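Cupin 2, conserved barrel domain protein (Novosphingobium aromaticivorans DSM 12444, PDB 3ES1) is of unknown function but adopts a cupin-like beta-barrel fold and forms a two-chain assembly in which the barrel sheet packs against the second subunit. Local coordinates at residues E4-S9 with V34-M39; V80-M86 with C145-L151. All coordinates share one frame; numbering follows the deposited sequence. Where two conformers were deposited one is given.

Contact 1. Residues E4-S9 with V34-M39; sequences EALSDS and VTPTRM
Asp8 and Ser7 fasten the N-terminal segment 4-9 to the strand segment 34-39, and the contact is tight at this end and loose at the other. Ser7 OG, lying beside its own backbone N (chi1 -61°), accepts a hydrogen bond from Thr37 N at 3.1 Å, and Asp8 N returns one, almost straight, to Thr37 O. One carboxylate oxygen then does double duty: Asp8 OD2 takes Met39 N on its anti side at 2.9 Å and Arg38 NE from above the carboxylate plane at 3.0 Å. That salt bridge lies in the guanidinium plane, with the two flat groups turned 85° against each other. Toward Glu4 the grip slackens. Pro36 CB packs against Ala5 O, at 3.5 Å, and this carbonyl oxygen is buried without a partner; a water link from Glu4 OE2 to Val34 N is doubtful, Glu4 having two conformers. Were Asp8 an alanine, Met39 N and the Arg38 guanidinium would probably lose their shared acceptor, and this end of segment 4-9 would be less firmly held. The chemistry implies that a leading segment whose first three residues are exposed is pinned to strand 27-39, where residues 36-37 interrupt it, by a few directed polar bonds, with apolar packing secondary.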
ATOM      1  N   GLU A   4     -23.167   0.715   1.000  0.50 31.71           N
ATOM      2  CA  GLU A   4     -23.179  -0.657   0.374  0.50 31.15           C
ATOM      3  C   GLU A   4     -24.077  -0.669  -0.857  0.50 30.97           C
ATOM      4  O   GLU A   4     -25.273  -0.990  -0.846  0.50 32.25           O
ATOM      5  CB  GLU A   4     -23.566  -1.754   1.371  0.50 31.44           C
ATOM      6  CG  GLU A   4     -22.517  -2.016   2.462  0.50 30.90           C
ATOM      7  CD  GLU A   4     -22.823  -1.347   3.791  0.50 31.43           C
ATOM      8  OE1 GLU A   4     -23.096  -0.122   3.811  0.50 32.57           O
ATOM      9  OE2 GLU A   4     -22.765  -2.043   4.829  0.50 28.47           O
ATOM     10  N   ALA A   5     -23.421  -0.256  -1.911  1.00 29.11           N
ATOM     11  CA  ALA A   5     -23.870  -0.329  -3.279  1.00 27.82           C
ATOM     12  C   ALA A   5     -22.630  -0.652  -4.102  1.00 25.54           C
ATOM     13  O   ALA A   5     -21.529  -0.475  -3.634  1.00 24.70           O
ATOM     14  CB  ALA A   5     -24.440   1.038  -3.708  1.00 26.86           C
ATOM     15  N   LEU A   6     -22.858  -1.156  -5.307  1.00 24.64           N
ATOM     16  CA  LEU A   6     -21.826  -1.260  -6.342  1.00 23.18           C
ATOM     17  C   LEU A   6     -21.172   0.102  -6.535  1.00 21.90           C
ATOM     18  O   LEU A   6     -21.807   1.137  -6.429  1.00 20.92           O
ATOM     19  CB  LEU A   6     -22.474  -1.704  -7.665  1.00 23.88           C
ATOM     20  CG  LEU A   6     -21.711  -2.551  -8.634  1.00 24.96           C
ATOM     21  CD1 LEU A   6     -21.215  -3.819  -7.939  1.00 24.67           C
ATOM     22  CD2 LEU A   6     -22.671  -2.819  -9.859  1.00 27.14           C
ATOM     23  N   SER A   7     -19.866   0.084  -6.778  1.00 20.76           N
ATOM     24  CA  SER A   7     -19.111   1.298  -7.120  1.00 19.19           C
ATOM     25  C   SER A   7     -19.593   1.923  -8.433  1.00 18.89           C
ATOM     26  O   SER A   7     -20.180   1.268  -9.318  1.00 17.68           O
ATOM     27  CB  SER A   7     -17.616   0.981  -7.238  1.00 18.67           C
ATOM     28  OG  SER A   7     -17.073   0.496  -6.009  1.00 16.38           O
ATOM     29  N   ASP A   8     -19.350   3.218  -8.544  1.00 19.03           N
ATOM     30  CA  ASP A   8     -19.772   3.967  -9.744  1.00 19.20           C
ATOM     31  C   ASP A   8     -19.021   3.457 -10.990  1.00 20.08           C
ATOM     32  O   ASP A   8     -19.379   3.784 -12.110  1.00 19.86           O
ATOM     33  CB  ASP A   8     -19.581   5.479  -9.573  1.00 18.92           C
ATOM     34  CG  ASP A   8     -20.571   6.092  -8.569  1.00 20.88           C
ATOM     35  OD1 ASP A   8     -21.557   5.423  -8.218  1.00 18.44           O
ATOM     36  OD2 ASP A   8     -20.368   7.249  -8.122  1.00 18.83           O
ATOM     37  N   SER A   9     -17.957   2.671 -10.774  1.00 19.45           N
ATOM     38  CA  SER A   9     -17.161   2.088 -11.868  1.00 19.35           C
ATOM     39  C   SER A   9     -17.737   0.741 -12.266  1.00 20.33           C
ATOM     40  O   SER A   9     -17.291   0.118 -13.226  1.00 19.86           O
ATOM     41  CB  SER A   9     -15.741   1.824 -11.392  1.00 19.84           C
ATOM     42  OG  SER A   9     -15.816   1.025 -10.216  1.00 18.91           O
ATOM     43  N   VAL A  34     -18.176  -1.285   4.509  1.00 18.37           N
ATOM     44  CA  VAL A  34     -18.078  -1.656   3.097  1.00 18.58           C
ATOM     45  C   VAL A  34     -18.665  -0.491   2.315  1.00 19.46           C
ATOM     46  O   VAL A  34     -19.855  -0.205   2.441  1.00 19.13           O
ATOM     47  CB  VAL A  34     -18.870  -2.971   2.790  1.00 17.78           C
ATOM     48  CG1 VAL A  34     -18.936  -3.271   1.282  1.00 18.17           C
ATOM     49  CG2 VAL A  34     -18.275  -4.155   3.585  1.00 20.28           C
ATOM     50  N   THR A  35     -17.813   0.159   1.514  1.00 19.84           N
ATOM     51  CA  THR A  35     -18.100   1.457   0.890  1.00 19.39           C
ATOM     52  C   THR A  35     -17.703   1.506  -0.601  1.00 20.00           C
ATOM     53  O   THR A  35     -16.621   1.079  -0.965  1.00 18.55           O
ATOM     54  CB  THR A  35     -17.300   2.570   1.615  1.00 19.86           C
ATOM     55  OG1 THR A  35     -17.611   2.516   3.009  1.00 22.40           O
ATOM     56  CG2 THR A  35     -17.699   3.953   1.136  1.00 19.53           C
ATOM     57  N   PRO A  36     -18.588   2.032  -1.470  1.00 19.61           N
ATOM     58  CA  PRO A  36     -18.264   2.135  -2.891  1.00 19.44           C
ATOM     59  C   PRO A  36     -17.261   3.217  -3.216  1.00 18.97           C
ATOM     60  O   PRO A  36     -17.189   4.218  -2.531  1.00 17.60           O
ATOM     61  CB  PRO A  36     -19.626   2.472  -3.520  1.00 20.57           C
ATOM     62  CG  PRO A  36     -20.329   3.262  -2.445  1.00 18.58           C
ATOM     63  CD  PRO A  36     -19.952   2.523  -1.181  1.00 20.32           C
ATOM     64  N   THR A  37     -16.499   3.007  -4.289  1.00 18.88           N
ATOM     65  CA  THR A  37     -15.803   4.122  -4.932  1.00 18.75           C
ATOM     66  C   THR A  37     -16.879   4.958  -5.660  1.00 17.41           C
ATOM     67  O   THR A  37     -17.877   4.454  -6.156  1.00 18.31           O
ATOM     68  CB  THR A  37     -14.631   3.698  -5.890  1.00 17.18           C
ATOM     69  OG1 THR A  37     -15.152   3.095  -7.098  1.00 18.66           O
ATOM     70  CG2 THR A  37     -13.573   2.771  -5.179  1.00 18.22           C
ATOM     71  N   ARG A  38     -16.665   6.262  -5.649  1.00 18.39           N
ATOM     72  CA  ARG A  38     -17.585   7.229  -6.256  1.00 18.40           C
ATOM     73  C   ARG A  38     -16.929   8.103  -7.325  1.00 18.08           C
ATOM     74  O   ARG A  38     -15.735   8.468  -7.283  1.00 17.87           O
ATOM     75  CB  ARG A  38     -18.206   8.103  -5.164  1.00 18.98           C
ATOM     76  CG  ARG A  38     -18.968   7.312  -4.053  1.00 20.89           C
ATOM     77  CD  ARG A  38     -20.039   6.458  -4.650  1.00 24.08           C
ATOM     78  NE  ARG A  38     -21.089   7.264  -5.235  1.00 24.18           N
ATOM     79  CZ  ARG A  38     -22.088   7.776  -4.534  1.00 25.36           C
ATOM     80  NH1 ARG A  38     -22.115   7.563  -3.224  1.00 24.40           N
ATOM     81  NH2 ARG A  38     -23.028   8.505  -5.132  1.00 20.62           N
HETATM   82  N   MSE A  39     -17.758   8.453  -8.292  1.00 18.28           N
HETATM   83  CA  MSE A  39     -17.353   9.210  -9.482  1.00 18.77           C
HETATM   84  C   MSE A  39     -16.830  10.589  -9.129  1.00 18.25           C
HETATM   85  O   MSE A  39     -17.366  11.293  -8.281  1.00 19.43           O
HETATM   86  CB  MSE A  39     -18.525   9.351 -10.478  1.00 18.82           C
HETATM   87  CG  MSE A  39     -18.066   9.610 -11.882  1.00 22.49           C
HETATM   88 SE   MSE A  39     -17.230   8.080 -12.762  0.75 20.67          SE
HETATM   89  CE  MSE A  39     -18.793   7.022 -13.199  1.00 22.49           C
TER
HETATM   90  O   HOH W   1     -20.725  -1.929   6.211  1.00 24.45           O
HETATM   91  O   HOH W   2     -21.485   9.495  -7.692  1.00 22.42           O

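Contact 2. Residues V80-M86 with C145-L151; sequences VIRVVDM and CRIAFIL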
ATOM      1  N   VAL A  80      -1.210   8.696   2.734  1.00 19.58           N
ATOM      2  CA  VAL A  80      -2.569   8.538   2.148  1.00 19.37           C
ATOM      3  C   VAL A  80      -2.702   7.147   1.527  1.00 18.93           C
ATOM      4  O   VAL A  80      -1.814   6.688   0.798  1.00 19.02           O
ATOM      5  CB  VAL A  80      -2.870   9.591   1.038  1.00 20.05           C
ATOM      6  CG1 VAL A  80      -4.244   9.349   0.416  1.00 18.64           C
ATOM      7  CG2 VAL A  80      -2.845  11.022   1.601  1.00 18.98           C
ATOM      8  N   ILE A  81      -3.792   6.463   1.821  1.00 17.93           N
ATOM      9  CA  ILE A  81      -4.162   5.283   1.013  1.00 17.11           C
ATOM     10  C   ILE A  81      -5.548   5.521   0.451  1.00 17.57           C
ATOM     11  O   ILE A  81      -6.483   5.814   1.174  1.00 16.77           O
ATOM     12  CB  ILE A  81      -4.044   3.900   1.774  1.00 16.39           C
ATOM     13  CG1 ILE A  81      -4.454   2.702   0.869  1.00 16.89           C
ATOM     14  CG2 ILE A  81      -4.849   3.897   3.074  1.00 16.97           C
ATOM     15  CD1 ILE A  81      -4.037   1.326   1.410  1.00 16.07           C
ATOM     16  N   ARG A  82      -5.644   5.436  -0.875  1.00 17.39           N
ATOM     17  CA  ARG A  82      -6.930   5.516  -1.562  1.00 16.85           C
ATOM     18  C   ARG A  82      -7.010   4.486  -2.666  1.00 17.26           C
ATOM     19  O   ARG A  82      -5.979   3.983  -3.162  1.00 19.05           O
ATOM     20  CB  ARG A  82      -7.163   6.949  -2.092  1.00 17.62           C
ATOM     21  CG  ARG A  82      -6.198   7.360  -3.154  1.00 19.98           C
ATOM     22  CD  ARG A  82      -6.548   8.712  -3.714  1.00 24.76           C
ATOM     23  NE  ARG A  82      -5.432   9.180  -4.503  1.00 27.18           N
ATOM     24  CZ  ARG A  82      -4.648  10.196  -4.171  1.00 28.61           C
ATOM     25  NH1 ARG A  82      -4.893  10.915  -3.101  1.00 30.12           N
ATOM     26  NH2 ARG A  82      -3.651  10.517  -4.971  1.00 30.79           N
ATOM     27  N   VAL A  83      -8.252   4.172  -3.045  1.00 16.72           N
ATOM     28  CA  VAL A  83      -8.562   3.306  -4.155  1.00 16.46           C
ATOM     29  C   VAL A  83      -9.103   4.139  -5.340  1.00 16.00           C
ATOM     30  O   VAL A  83     -10.033   4.953  -5.195  1.00 15.69           O
ATOM     31  CB  VAL A  83      -9.571   2.196  -3.738  1.00 15.99           C
ATOM     32  CG1 VAL A  83      -9.963   1.348  -4.949  1.00 15.89           C
ATOM     33  CG2 VAL A  83      -9.050   1.346  -2.586  1.00 17.20           C
ATOM     34  N   VAL A  84      -8.477   3.946  -6.485  1.00 15.18           N
ATOM     35  CA  VAL A  84      -8.852   4.675  -7.745  1.00 16.71           C
ATOM     36  C   VAL A  84      -9.229   3.677  -8.827  1.00 16.47           C
ATOM     37  O   VAL A  84      -8.461   2.766  -9.171  1.00 17.98           O
ATOM     38  CB  VAL A  84      -7.745   5.662  -8.261  1.00 16.14           C
ATOM     39  CG1 VAL A  84      -8.193   6.411  -9.523  1.00 16.44           C
ATOM     40  CG2 VAL A  84      -7.407   6.689  -7.174  1.00 16.73           C
ATOM     41  N   ASP A  85     -10.444   3.848  -9.333  1.00 16.63           N
ATOM     42  CA  ASP A  85     -10.946   3.031 -10.460  1.00 16.50           C
ATOM     43  C   ASP A  85     -10.913   3.879 -11.695  1.00 16.07           C
ATOM     44  O   ASP A  85     -11.711   4.806 -11.855  1.00 14.42           O
ATOM     45  CB  ASP A  85     -12.374   2.564 -10.235  1.00 17.06           C
ATOM     46  CG  ASP A  85     -12.536   1.678  -9.003  1.00 16.31           C
ATOM     47  OD1 ASP A  85     -11.534   1.208  -8.415  1.00 17.63           O
ATOM     48  OD2 ASP A  85     -13.701   1.405  -8.649  1.00 16.60           O
HETATM   49  N   MSE A  86      -9.967   3.542 -12.562  0.50 16.45           N
HETATM   50  CA  MSE A  86      -9.786   4.211 -13.856  0.50 16.09           C
HETATM   51  C   MSE A  86     -10.785   3.592 -14.823  0.50 17.07           C
HETATM   52  O   MSE A  86     -10.836   2.370 -14.997  0.50 15.78           O
HETATM   53  CB  MSE A  86      -8.359   4.041 -14.401  0.50 16.36           C
HETATM   54  CG  MSE A  86      -7.217   4.701 -13.592  0.50 15.70           C
HETATM   55 SE   MSE A  86      -7.459   6.592 -13.240  0.38 13.32          SE
HETATM   56  CE  MSE A  86      -6.997   7.431 -14.906  0.50 14.59           C
ATOM     57  N   CYS A 145     -10.219  -0.476 -14.353  1.00 19.43           N
ATOM     58  CA  CYS A 145      -9.027  -0.908 -13.655  1.00 18.43           C
ATOM     59  C   CYS A 145      -8.975  -0.277 -12.266  1.00 18.63           C
ATOM     60  O   CYS A 145      -9.041   0.954 -12.126  1.00 18.63           O
ATOM     61  CB  CYS A 145      -7.786  -0.453 -14.440  1.00 18.56           C
ATOM     62  SG  CYS A 145      -6.245  -0.882 -13.625  1.00 17.49           S
ATOM     63  N   ARG A 146      -8.882  -1.121 -11.258  1.00 17.78           N
ATOM     64  CA  ARG A 146      -8.795  -0.685  -9.857  1.00 17.12           C
ATOM     65  C   ARG A 146      -7.368  -0.755  -9.367  1.00 17.20           C
ATOM     66  O   ARG A 146      -6.702  -1.778  -9.462  1.00 16.55           O
ATOM     67  CB  ARG A 146      -9.684  -1.523  -8.946  1.00 15.83           C
ATOM     68  CG  ARG A 146      -9.538  -1.141  -7.471  1.00 15.96           C
ATOM     69  CD  ARG A 146     -10.636  -1.734  -6.593  1.00 17.85           C
ATOM     70  NE  ARG A 146     -11.892  -1.043  -6.850  1.00 16.95           N
ATOM     71  CZ  ARG A 146     -13.081  -1.381  -6.347  1.00 15.63           C
ATOM     72  NH1 ARG A 146     -13.242  -2.420  -5.520  1.00 16.27           N
ATOM     73  NH2 ARG A 146     -14.128  -0.665  -6.695  1.00 13.55           N
ATOM     74  N   ILE A 147      -6.915   0.369  -8.822  1.00 17.41           N
ATOM     75  CA  ILE A 147      -5.578   0.468  -8.254  1.00 17.48           C
ATOM     76  C   ILE A 147      -5.647   1.022  -6.831  1.00 18.21           C
ATOM     77  O   ILE A 147      -6.355   1.964  -6.551  1.00 15.46           O
ATOM     78  CB  ILE A 147      -4.618   1.384  -9.123  1.00 18.05           C
ATOM     79  CG1 ILE A 147      -4.611   0.958 -10.601  1.00 19.00           C
ATOM     80  CG2 ILE A 147      -3.176   1.329  -8.566  1.00 17.98           C
ATOM     81  CD1 ILE A 147      -3.943   1.963 -11.577  1.00 19.37           C
ATOM     82  N   ALA A 148      -4.938   0.356  -5.933  1.00 17.93           N
ATOM     83  CA  ALA A 148      -4.738   0.871  -4.562  1.00 18.31           C
ATOM     84  C   ALA A 148      -3.445   1.654  -4.553  1.00 17.60           C
ATOM     85  O   ALA A 148      -2.365   1.127  -4.936  1.00 17.82           O
ATOM     86  CB  ALA A 148      -4.645  -0.309  -3.537  1.00 18.02           C
ATOM     87  N   PHE A 149      -3.547   2.895  -4.098  1.00 16.72           N
ATOM     88  CA  PHE A 149      -2.406   3.789  -4.018  1.00 17.29           C
ATOM     89  C   PHE A 149      -2.106   4.197  -2.588  1.00 17.69           C
ATOM     90  O   PHE A 149      -2.970   4.688  -1.850  1.00 18.46           O
ATOM     91  CB  PHE A 149      -2.649   5.084  -4.804  1.00 17.62           C
ATOM     92  CG  PHE A 149      -2.619   4.929  -6.280  1.00 18.31           C
ATOM     93  CD1 PHE A 149      -1.437   4.663  -6.940  1.00 17.80           C
ATOM     94  CD2 PHE A 149      -3.770   5.077  -7.017  1.00 18.32           C
ATOM     95  CE1 PHE A 149      -1.411   4.526  -8.331  1.00 18.89           C
ATOM     96  CE2 PHE A 149      -3.745   4.967  -8.428  1.00 20.48           C
ATOM     97  CZ  PHE A 149      -2.582   4.689  -9.077  1.00 19.37           C
ATOM     98  N   ILE A 150      -0.838   4.039  -2.238  1.00 17.37           N
ATOM     99  CA  ILE A 150      -0.289   4.538  -0.990  1.00 16.97           C
ATOM    100  C   ILE A 150       0.763   5.621  -1.254  1.00 17.75           C
ATOM    101  O   ILE A 150       1.800   5.370  -1.846  1.00 18.11           O
ATOM    102  CB  ILE A 150       0.333   3.412  -0.137  1.00 15.48           C
ATOM    103  CG1 ILE A 150      -0.685   2.299   0.186  1.00 15.29           C
ATOM    104  CG2 ILE A 150       0.885   3.974   1.206  1.00 15.75           C
ATOM    105  CD1 ILE A 150      -0.950   1.251  -0.924  1.00 15.64           C
ATOM    106  N   LEU A 151       0.492   6.825  -0.771  1.00 17.82           N
ATOM    107  CA  LEU A 151       1.356   7.955  -1.039  1.00 17.78           C
ATOM    108  C   LEU A 151       2.023   8.389   0.249  1.00 18.62           C
ATOM    109  O   LEU A 151       1.374   8.659   1.236  1.00 18.96           O
ATOM    110  CB  LEU A 151       0.576   9.133  -1.710  1.00 17.39           C
ATOM    111  CG  LEU A 151      -0.186   8.813  -3.022  1.00 18.35           C
ATOM    112  CD1 LEU A 151      -1.641   8.316  -2.768  1.00 16.71           C
ATOM    113  CD2 LEU A 151      -0.207  10.019  -3.985  1.00 18.57           C
TER
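Asp85 and Arg146 form the salt bridge near the Met86-Cys145 end of this strand pair, side by side and pointing the same way from a non-hydrogen-bonded position. Arg146 grips the carboxylate side-on: NE reaches Asp85 OD1 at 2.8 Å, and NH2 reaches the syn lone pair of Asp85 OD2 at 2.9 Å. Carboxylate and guanidinium are nearly coplanar, 18° apart. The arginine leaves its strand with CG anti to the backbone N (chi1 176°) and bends at chi3, which brings NE back to the neighbouring strand; Val83 CG1 packs on its CD at 3.6 Å. On the same face Ile81 CD1 lies alongside Ile150 CG1, 3.7 Å away. The other face is mainly apolar. Val84 CG2 meets the edge of the Phe149 ring at CD2, 4.0 Å off, and Leu151 CD1 sits over one face of the Arg82 guanidinium.

Beneath these groups runs a regular antiparallel pairing, from Val80 with Leu151 to Met86 with Cys145, whose paired backbone bonds set the side-chain register; Phe149 N to Arg82 O, at 2.8 Å, is one of them. Further out, strands 45-53 and 99-107 flank the pair within the seven-stranded antiparallel sheet of the cupin barrel. Trp137 meets the Phe149 ring, while Ile150 packs on Ile150 of the second subunit. The buried ion pair is thus held nearly coplanar by two roughly parallel bonds, with the hydroxyls of Ser9 and Thr37 on Asp85 OD2 and Pro12 O on Arg146 NH1 as second partners; burial with these added partners is likely to keep both groups charged.

How the contacts relate
Contacts 1 and 2 follow one another along the chain, and both reach the seven-stranded sheet; their centres lie about 13 Å apart. They join at Asp85, whose OD2 lies 2.7 Å from Ser9 OG and also 2.7 Å from Thr37 OG1, both probable hydrogen bonds. One carboxylate oxygen of contact 2 thereby holds a hydroxyl from each segment of contact 1. Methyl packing adds to the junction, with Thr37 CG2 3.9 Å from Val83 CG1. Contact 1 is peripheral, some 16 Å from the chain centre, whereas contact 2 lies about 4 Å from it. The pair illustrates how a buried salt bridge can extend its polar network outward to a surface segment.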